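Local atomic coordinates of putative acetyltransferase (Streptococcus mutans, PDB entry 3LD2), a protein that binds coenzyme A and is probably a GNAT-type acyltransferase that passes an acyl group from the cofactor to an acceptor. Residues L96-L101 with L135-S140; Q75-E78 with H82-V85. One frame throughout, in Å; residues are numbered along the deposited sequence.

Contact 1. Residues L96-L101 with L135-S140; sequences LDYSSL and LNEVKS
In the GNAT fold the helix that follows the CoA-binding strand lies across one face of the central sheet, and Tyr98 of strand 92-100 meets Glu137 and Val138 in the last turn of that helix. The tyrosine spans the distance between two well-separated backbones, 9.3 Å from CA of Tyr98 to CA of Val138. Its CG lies between the backbone N and the carbonyl carbon (chi1 64°), which sends the ring off the strand toward the helix. CD1 and CE1 carry the apolar part of the contact: CE1 of Tyr98 is 3.8 Å from CG1 of Val138, the methyl standing oblique to the ring. Beyond it, OH of Tyr98 comes within 3.7 Å of CB of Glu137 and equally close to its CG, a van der Waals contact with the aliphatic stem. The glutamate chain bends at chi2 (-50°), and its carboxylate plane lies 12° from that of the ring. Phe134, one turn earlier in helix 126-138, meets the Tyr98 ring edge-to-face, while Phe113 of strand 110-117 and His82 of strand 82-88 pack against the same tyrosine from the two strands adjoining its own.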
loop_
_atom_site.group_PDB
_atom_site.type_symbol
_atom_site.label_atom_id
_atom_site.label_comp_id
_atom_site.label_asym_id
_atom_site.label_seq_id
_atom_site.Cartn_x
_atom_site.Cartn_y
_atom_site.Cartn_z
ATOM N N LEU A 96 6.087 -0.471 -1.662
ATOM C CA LEU A 96 4.968 0.441 -1.759
ATOM C C LEU A 96 4.719 0.753 -3.233
ATOM O O LEU A 96 5.614 1.252 -3.929
ATOM C CB LEU A 96 5.229 1.727 -0.968
ATOM C CG LEU A 96 4.056 2.743 -0.967
ATOM C CD1 LEU A 96 4.058 3.694 0.228
ATOM C CD2 LEU A 96 3.972 3.559 -2.273
ATOM N N ASP A 97 3.517 0.439 -3.713
ATOM C CA ASP A 97 3.116 0.814 -5.067
ATOM C C ASP A 97 2.027 1.875 -5.006
ATOM O O ASP A 97 1.196 1.870 -4.098
ATOM C CB ASP A 97 2.603 -0.386 -5.840
ATOM C CG ASP A 97 1.259 -0.859 -5.344
ATOM O OD1 ASP A 97 1.191 -1.295 -4.182
ATOM O OD2 ASP A 97 0.269 -0.806 -6.107
ATOM N N TYR A 98 2.044 2.800 -5.959
ATOM C CA TYR A 98 1.036 3.856 -6.003
ATOM C C TYR A 98 0.603 4.177 -7.407
ATOM O O TYR A 98 1.298 3.891 -8.373
ATOM C CB TYR A 98 1.500 5.124 -5.280
ATOM C CG TYR A 98 2.692 5.826 -5.872
ATOM C CD1 TYR A 98 2.525 6.832 -6.815
ATOM C CD2 TYR A 98 3.989 5.507 -5.470
ATOM C CE1 TYR A 98 3.610 7.504 -7.358
ATOM C CE2 TYR A 98 5.093 6.164 -6.006
ATOM C CZ TYR A 98 4.899 7.162 -6.964
ATOM O OH TYR A 98 5.973 7.845 -7.521
ATOM N N SER A 99 -0.563 4.776 -7.514
ATOM C CA SER A 99 -1.131 5.074 -8.814
ATOM C C SER A 99 -2.324 6.016 -8.648
ATOM O O SER A 99 -2.879 6.135 -7.544
ATOM C CB SER A 99 -1.606 3.779 -9.444
ATOM O OG SER A 99 -2.808 3.389 -8.805
ATOM N N SER A 100 -2.708 6.684 -9.742
ATOM C CA SER A 100 -3.954 7.466 -9.804
ATOM C C SER A 100 -5.201 6.672 -9.392
ATOM O O SER A 100 -5.419 5.555 -9.850
ATOM C CB SER A 100 -4.165 7.985 -11.225
ATOM O OG SER A 100 -3.522 9.236 -11.383
ATOM N N LEU A 101 -6.043 7.259 -8.562
ATOM C CA LEU A 101 -7.240 6.545 -8.129
ATOM C C LEU A 101 -8.265 6.364 -9.251
ATOM O O LEU A 101 -8.924 5.331 -9.316
ATOM C CB LEU A 101 -7.885 7.222 -6.919
ATOM C CG LEU A 101 -9.042 6.440 -6.294
ATOM C CD1 LEU A 101 -8.638 4.989 -6.013
ATOM C CD2 LEU A 101 -9.520 7.108 -5.018
ATOM N N LEU A 135 5.054 10.278 -0.212
ATOM C CA LEU A 135 4.367 11.542 -0.051
ATOM C C LEU A 135 5.099 12.648 -0.780
ATOM O O LEU A 135 4.459 13.504 -1.401
ATOM C CB LEU A 135 4.178 11.900 1.421
ATOM C CG LEU A 135 3.088 11.132 2.171
ATOM C CD1 LEU A 135 3.169 11.419 3.658
ATOM C CD2 LEU A 135 1.676 11.470 1.645
ATOM N N ASN A 136 6.431 12.629 -0.729
ATOM C CA ASN A 136 7.205 13.647 -1.434
ATOM C C ASN A 136 7.271 13.494 -2.951
ATOM O O ASN A 136 7.530 14.464 -3.646
ATOM C CB ASN A 136 8.596 13.824 -0.834
ATOM C CG ASN A 136 8.551 14.546 0.509
ATOM O OD1 ASN A 136 8.632 15.780 0.567
ATOM N ND2 ASN A 136 8.372 13.783 1.596
ATOM N N GLU A 137 7.046 12.282 -3.457
ATOM C CA GLU A 137 6.856 12.066 -4.888
ATOM C C GLU A 137 5.601 12.758 -5.406
ATOM O O GLU A 137 5.646 13.484 -6.391
ATOM C CB GLU A 137 6.735 10.581 -5.195
ATOM C CG GLU A 137 8.039 9.843 -5.135
ATOM C CD GLU A 137 9.118 10.537 -5.953
ATOM O OE1 GLU A 137 10.312 10.417 -5.584
ATOM O OE2 GLU A 137 8.768 11.216 -6.952
ATOM N N VAL A 138 4.480 12.537 -4.724
ATOM C CA VAL A 138 3.176 12.899 -5.255
ATOM C C VAL A 138 2.723 14.303 -4.864
ATOM O O VAL A 138 1.839 14.862 -5.490
ATOM C CB VAL A 138 2.133 11.876 -4.811
ATOM C CG1 VAL A 138 2.591 10.474 -5.204
ATOM C CG2 VAL A 138 1.914 11.970 -3.299
ATOM N N LYS A 139 3.335 14.857 -3.823
ATOM C CA LYS A 139 3.067 16.219 -3.337
ATOM C C LYS A 139 2.787 17.218 -4.465
ATOM O O LYS A 139 1.827 17.994 -4.436
ATOM C CB LYS A 139 4.296 16.714 -2.561
ATOM C CG LYS A 139 3.965 17.487 -1.306
ATOM C CD LYS A 139 5.181 17.640 -0.394
ATOM C CE LYS A 139 6.482 17.828 -1.189
ATOM N NZ LYS A 139 7.620 18.239 -0.295
ATOM N N SER A 140 3.678 17.193 -5.443
ATOM C CA SER A 140 3.657 18.091 -6.578
ATOM C C SER A 140 2.499 17.828 -7.536
ATOM O O SER A 140 1.920 18.772 -8.062
ATOM C CB SER A 140 4.992 17.962 -7.327
ATOM O OG SER A 140 4.840 18.238 -8.708
#

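Contact 2. Residues Q75-E78 with H82-V85; sequences QKFE and HFLV
With CG of Phe83 anti to its carbonyl carbon and beside the backbone N (chi1 -59°), the ring extends from strand 82-88 toward the last turn of helix 70-77. Phe77 takes another setting, CG anti to the backbone N (chi1 -166°), which turns its ring along one flank of Phe83. The Phe83 ring thus meets the helix at two successive residues, and it is the group through which the strand makes the contact. At its far end CZ of Phe83 lies 3.9 Å from CB of Lys76, which sits at the ring edge and in the ring plane. The neighbouring CE2 of Phe83 comes within 4.0 Å of CA of Phe77 and abuts the helix backbone itself. Nearer the strand, CD2 of Phe83 is 4.1 Å from CD1 of Phe77, and the two phenyl groups cross obliquely. The backbones approach most closely at Phe77 and His82, 6.6 Å between their CA atoms, as the helix gives way to a short turn leading into the strand.

Met40 lies against both phenylalanines, and Leu42 adds to the cover of Phe77. Lys76 takes only its aliphatic base to the aromatic edge; its chain bends at chi3 and chi4, and NZ forms a long, weak ion pair with Asp97 OD2 of strand 92-100.

No hydrogen bond links the two segments, so the helix end is held to the strand by dispersion and the exclusion of water from a largely buried ring. The lysine divides its roles, with methylene carbon in the apolar layer and an amino group that probably gains a modest electrostatic attraction from the nearby aspartate.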
loop_
_atom_site.group_PDB
_atom_site.type_symbol
_atom_site.label_atom_id
_atom_site.label_comp_id
_atom_site.label_asym_id
_atom_site.label_seq_id
_atom_site.Cartn_x
_atom_site.Cartn_y
_atom_site.Cartn_z
ATOM N N GLN A 75 2.081 -6.333 -15.320
ATOM C CA GLN A 75 0.922 -5.625 -15.865
ATOM C C GLN A 75 0.848 -4.226 -15.294
ATOM O O GLN A 75 0.634 -3.234 -16.014
ATOM C CB GLN A 75 -0.356 -6.358 -15.482
ATOM C CG GLN A 75 -1.476 -6.231 -16.487
ATOM C CD GLN A 75 -1.419 -7.330 -17.542
ATOM O OE1 GLN A 75 -0.519 -8.181 -17.524
ATOM N NE2 GLN A 75 -2.386 -7.323 -18.464
ATOM N N LYS A 76 1.018 -4.167 -13.978
ATOM C CA LYS A 76 0.962 -2.913 -13.243
ATOM C C LYS A 76 2.120 -2.036 -13.600
ATOM O O LYS A 76 1.943 -0.852 -13.861
ATOM C CB LYS A 76 0.950 -3.165 -11.733
ATOM C CG LYS A 76 -0.373 -3.676 -11.238
ATOM C CD LYS A 76 -0.257 -4.308 -9.880
ATOM C CE LYS A 76 -0.523 -3.300 -8.797
ATOM N NZ LYS A 76 -1.264 -3.977 -7.678
ATOM N N PHE A 77 3.308 -2.625 -13.604
ATOM C CA PHE A 77 4.507 -1.888 -13.946
ATOM C C PHE A 77 4.353 -1.250 -15.340
ATOM O O PHE A 77 4.729 -0.094 -15.541
ATOM C CB PHE A 77 5.705 -2.824 -13.900
ATOM C CG PHE A 77 7.023 -2.118 -13.898
ATOM C CD1 PHE A 77 7.268 -1.088 -13.004
ATOM C CD2 PHE A 77 8.017 -2.482 -14.788
ATOM C CE1 PHE A 77 8.480 -0.430 -12.991
ATOM C CE2 PHE A 77 9.248 -1.821 -14.782
ATOM C CZ PHE A 77 9.482 -0.799 -13.878
ATOM N N GLU A 78 3.773 -2.015 -16.272
ATOM C CA GLU A 78 3.526 -1.588 -17.645
ATOM C C GLU A 78 2.310 -0.668 -17.843
ATOM O O GLU A 78 2.028 -0.223 -18.970
ATOM C CB GLU A 78 3.372 -2.803 -18.559
ATOM C CG GLU A 78 4.601 -3.702 -18.602
ATOM C CD GLU A 78 4.494 -4.806 -19.634
ATOM O OE1 GLU A 78 3.372 -5.050 -20.134
ATOM O OE2 GLU A 78 5.525 -5.440 -19.945
ATOM N N HIS A 82 3.642 2.905 -9.996
ATOM C CA HIS A 82 5.042 2.996 -9.611
ATOM C C HIS A 82 5.313 2.246 -8.296
ATOM O O HIS A 82 4.422 2.115 -7.464
ATOM C CB HIS A 82 5.450 4.451 -9.499
ATOM C CG HIS A 82 4.884 5.315 -10.586
ATOM N ND1 HIS A 82 5.216 5.156 -11.916
ATOM C CD2 HIS A 82 4.006 6.347 -10.539
ATOM C CE1 HIS A 82 4.565 6.051 -12.641
ATOM N NE2 HIS A 82 3.823 6.784 -11.830
ATOM N N PHE A 83 6.535 1.732 -8.133
ATOM C CA PHE A 83 6.907 0.922 -6.969
ATOM C C PHE A 83 8.147 1.452 -6.245
ATOM O O PHE A 83 9.221 1.610 -6.835
ATOM C CB PHE A 83 7.183 -0.525 -7.377
ATOM C CG PHE A 83 6.031 -1.225 -8.045
ATOM C CD1 PHE A 83 5.390 -2.285 -7.412
ATOM C CD2 PHE A 83 5.608 -0.852 -9.307
ATOM C CE1 PHE A 83 4.343 -2.962 -8.020
ATOM C CE2 PHE A 83 4.555 -1.516 -9.930
ATOM C CZ PHE A 83 3.920 -2.586 -9.274
ATOM N N LEU A 84 8.006 1.722 -4.955
ATOM C CA LEU A 84 9.156 1.969 -4.096
ATOM C C LEU A 84 9.457 0.683 -3.342
ATOM O O LEU A 84 8.540 -0.025 -2.882
ATOM C CB LEU A 84 8.873 3.099 -3.118
ATOM C CG LEU A 84 8.544 4.430 -3.795
ATOM C CD1 LEU A 84 8.169 5.471 -2.761
ATOM C CD2 LEU A 84 9.720 4.914 -4.631
ATOM N N VAL A 85 10.736 0.376 -3.212
ATOM C CA VAL A 85 11.138 -0.841 -2.538
ATOM C C VAL A 85 12.159 -0.541 -1.425
ATOM O O VAL A 85 12.946 0.403 -1.513
ATOM C CB VAL A 85 11.638 -1.856 -3.582
ATOM C CG1 VAL A 85 12.907 -2.522 -3.142
ATOM C CG2 VAL A 85 10.560 -2.880 -3.892
#

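Overall arrangement
From the N terminus, contact 2 comes first: helix 70-77 ends, four residues turn the chain, and strand 82-88 sets off across the end of the helix, with Phe83 packed on it. The chain then passes directly to strand 92-100, its antiparallel neighbour, where contact 1 opens; this closes a longer loop through strand 110-117 when helix 126-138 reaches its end. The two contacts therefore stand in series, neither enclosing nor crossing the other, with centres 12 Å apart. Sheet pairing joins them, through probable hydrogen bonds from Leu84 N to Leu96 O (2.6 Å) and from Tyr98 N to His82 O (2.9 Å). Together they tie helices 70-77 and 126-138 to opposite faces of the sheet.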